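Side-chain contact in carbohydrate-binding module family 14 protein (Pseudocercospora fuligena, PDB 4Z4A), which probably binds chitin through its family 14 carbohydrate-binding fold, as an avirulence effector of the Avr4 type: residues W81-N84 with K85-C88. Sequence-based numbering, arbitrary orientation.
With EDO (1,2-ethanediol), chain M; EDO (1,2-ethanediol), chain Q; EDO (1,2-ethanediol), chain R.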
ATOM      1  N   TRP B  81      -6.123   4.059  11.396  1.00 23.64           N
ATOM      2  CA  TRP B  81      -5.929   4.813  10.145  1.00 22.50           C
ATOM      3  C   TRP B  81      -5.650   6.282  10.360  1.00 21.62           C
ATOM      4  O   TRP B  81      -6.311   6.946  11.182  1.00 22.98           O
ATOM      5  CB  TRP B  81      -7.153   4.691   9.291  1.00 22.33           C
ATOM      6  CG  TRP B  81      -6.961   5.218   7.882  1.00 23.01           C
ATOM      7  CD1 TRP B  81      -7.632   6.245   7.309  1.00 23.52           C
ATOM      8  CD2 TRP B  81      -6.060   4.713   6.881  1.00 22.76           C
ATOM      9  NE1 TRP B  81      -7.220   6.425   6.008  1.00 22.55           N
ATOM     10  CE2 TRP B  81      -6.278   5.467   5.710  1.00 22.02           C
ATOM     11  CE3 TRP B  81      -5.148   3.640   6.838  1.00 24.32           C
ATOM     12  CZ2 TRP B  81      -5.560   5.236   4.530  1.00 23.02           C
ATOM     13  CZ3 TRP B  81      -4.450   3.413   5.674  1.00 22.46           C
ATOM     14  CH2 TRP B  81      -4.668   4.204   4.532  1.00 22.28           C
ATOM     15  N   ASN B  82      -4.664   6.784   9.619  1.00 20.61           N
ATOM     16  CA  ASN B  82      -4.290   8.198   9.631  1.00 19.59           C
ATOM     17  C   ASN B  82      -4.421   8.623   8.168  1.00 20.91           C
ATOM     18  O   ASN B  82      -3.513   8.389   7.367  1.00 19.82           O
ATOM     19  CB  ASN B  82      -2.878   8.394  10.110  1.00 20.24           C
ATOM     20  CG  ASN B  82      -2.341   9.812   9.963  1.00 21.81           C
ATOM     21  OD1 ASN B  82      -2.954  10.721   9.368  1.00 22.13           O
ATOM     22  ND2 ASN B  82      -1.122   9.996  10.403  1.00 22.63           N
ATOM     23  N   ASP B  83      -5.578   9.194   7.855  1.00 20.18           N
ATOM     24  CA  ASP B  83      -5.834   9.608   6.465  1.00 21.60           C
ATOM     25  C   ASP B  83      -4.990  10.748   5.941  1.00 21.90           C
ATOM     26  O   ASP B  83      -4.890  10.904   4.688  1.00 23.20           O
ATOM     27  CB  ASP B  83      -7.307   9.950   6.309  1.00 23.62           C
ATOM     28  CG  ASP B  83      -7.799   9.760   4.875  1.00 24.30           C
ATOM     29  OD1 ASP B  83      -7.663   8.674   4.280  1.00 23.02           O
ATOM     30  OD2 ASP B  83      -8.326  10.763   4.352  1.00 27.55           O
ATOM     31  N   ASN B  84      -4.384  11.537   6.809  1.00 21.75           N
ATOM     32  CA  ASN B  84      -3.444  12.589   6.413  1.00 23.08           C
ATOM     33  C   ASN B  84      -2.231  12.054   5.662  1.00 23.32           C
ATOM     34  O   ASN B  84      -1.761  12.665   4.706  1.00 25.29           O
ATOM     35  CB  ASN B  84      -2.966  13.408   7.604  1.00 24.31           C
ATOM     36  CG  ASN B  84      -4.102  14.122   8.302  1.00 24.19           C
ATOM     37  OD1 ASN B  84      -4.250  14.061   9.539  1.00 27.85           O
ATOM     38  ND2 ASN B  84      -4.951  14.705   7.531  1.00 23.35           N
ATOM     39  N   LYS B  85      -1.754  10.903   6.114  1.00 21.99           N
ATOM     40  CA  LYS B  85      -0.567  10.245   5.555  1.00 21.09           C
ATOM     41  C   LYS B  85      -0.913   8.996   4.811  1.00 20.23           C
ATOM     42  O   LYS B  85       0.006   8.311   4.299  1.00 23.90           O
ATOM     43  CB  LYS B  85       0.413   9.925   6.731  1.00 23.23           C
ATOM     44  CG  LYS B  85       1.181  11.141   7.162  1.00 26.07           C
ATOM     45  CD  LYS B  85       2.148  10.882   8.299  1.00 26.59           C
ATOM     46  CE  LYS B  85       2.877  12.139   8.723  1.00 29.79           C
ATOM     47  NZ  LYS B  85       3.843  11.862   9.825  1.00 32.66           N
ATOM     48  N   LYS B  86      -2.198   8.642   4.765  1.00 19.80           N
ATOM     49  CA  LYS B  86      -2.789   7.418   4.144  1.00 20.35           C
ATOM     50  C   LYS B  86      -2.070   6.127   4.571  1.00 20.81           C
ATOM     51  O   LYS B  86      -1.582   5.309   3.752  1.00 21.29           O
ATOM     52  CB  LYS B  86      -2.752   7.536   2.613  1.00 21.08           C
ATOM     53  CG  LYS B  86      -3.593   8.726   2.121  1.00 22.81           C
ATOM     54  CD  LYS B  86      -5.064   8.375   2.156  1.00 22.34           C
ATOM     55  CE  LYS B  86      -5.939   9.532   1.634  1.00 23.33           C
ATOM     56  NZ  LYS B  86      -7.388   9.202   1.668  1.00 23.82           N
ATOM     57  N   TRP B  87      -1.896   6.015   5.877  1.00 21.20           N
ATOM     58  CA  TRP B  87      -1.305   4.790   6.412  1.00 21.57           C
ATOM     59  C   TRP B  87      -1.881   4.448   7.766  1.00 22.09           C
ATOM     60  O   TRP B  87      -2.533   5.273   8.435  1.00 22.19           O
ATOM     61  CB  TRP B  87       0.228   4.895   6.489  1.00 20.89           C
ATOM     62  CG  TRP B  87       0.858   5.898   7.415  1.00 20.71           C
ATOM     63  CD1 TRP B  87       0.211   6.793   8.273  1.00 20.82           C
ATOM     64  CD2 TRP B  87       2.264   6.030   7.696  1.00 21.25           C
ATOM     65  NE1 TRP B  87       1.152   7.490   8.985  1.00 20.30           N
ATOM     66  CE2 TRP B  87       2.405   7.038   8.669  1.00 21.05           C
ATOM     67  CE3 TRP B  87       3.433   5.395   7.202  1.00 22.07           C
ATOM     68  CZ2 TRP B  87       3.648   7.477   9.120  1.00 21.77           C
ATOM     69  CZ3 TRP B  87       4.702   5.822   7.708  1.00 23.19           C
ATOM     70  CH2 TRP B  87       4.780   6.867   8.632  1.00 23.09           C
ATOM     71  N   CYS B  88      -1.591   3.225   8.172  1.00 21.74           N
ATOM     72  CA  CYS B  88      -1.848   2.757   9.563  1.00 23.72           C
ATOM     73  C   CYS B  88      -0.793   3.366  10.482  1.00 23.63           C
ATOM     74  O   CYS B  88       0.381   3.365  10.167  1.00 23.91           O
ATOM     75  CB  CYS B  88      -1.822   1.233   9.615  1.00 24.98           C
ATOM     76  SG  CYS B  88      -3.116   0.480   8.622  1.00 28.17           S
TER
HETATM   77  C1  EDO M 203      -1.472   0.972   4.935  1.00 40.89           C
HETATM   78  O1  EDO M 203      -0.696   1.356   6.075  1.00 29.36           O
HETATM   79  C2  EDO M 203      -1.376   1.981   3.771  1.00 41.49           C
HETATM   80  O2  EDO M 203      -0.823   1.313   2.616  1.00 50.80           O
HETATM   81  C1  EDO Q 207       0.730   4.015   2.081  1.00 51.70           C
HETATM   82  O1  EDO Q 207       0.994   3.914   0.674  1.00 49.28           O
HETATM   83  C2  EDO Q 207       1.602   5.071   2.740  1.00 48.22           C
HETATM   84  O2  EDO Q 207       1.183   6.369   2.366  1.00 54.71           O
HETATM   85  C1  EDO R 208     -11.342  11.819   6.223  1.00 53.82           C
HETATM   86  O1  EDO R 208     -10.316  12.562   5.555  1.00 60.31           O
HETATM   87  C2  EDO R 208     -10.755  10.972   7.328  1.00 50.52           C
HETATM   88  O2  EDO R 208     -11.823  10.414   8.099  1.00 48.83           O
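Asn82 and Trp87 form the antiparallel hydrogen-bonded pair of a tight hairpin between strands 80-82 and 87-89, with Asn82 N giving to Trp87 O at 2.9 Å and Trp87 N returning a longer bond to Asn82 O. Asn82 is opposed by two residues, Lys86 and Trp87, a G1 beta bulge in which Lys86 adopts the left-handed backbone conformation. The indole of Trp81 lies against the Lys86-Trp87 backbone: Trp81 CH2 approaches Lys86 C to 3.2 Å, while Trp87 O sits over one face, offset toward the rim. Cys88 SG, disulfide-bonded to Cys75, meets the edge of the same ring, 4.2 Å from Trp81 CE3. The other end of the indole is tied down by Trp81 NE1, which donates in the ring plane to the anti side of Asp83 OD1 (2.9 Å). On its syn side, but well out of the carboxylate plane (28°), that oxygen receives Lys86 NZ at 2.7 Å in a salt bridge; the lysine chain bends at chi2 (-77°) and runs alongside Asp83, and its ammonium is also hydrogen-bonded to Leu45 O. On the sheet face carrying Asn82 and Trp87, the Asn82 amide lies at the edge of the Trp87 ring, their planes 61° apart, and ND2 donates to Asp89 OD2. Asp83 OD1 thus links the Trp81 indole and the Lys86 ammonium across the turn, and these two donors probably stabilise its negative charge while fixing the rotation of the carboxylate.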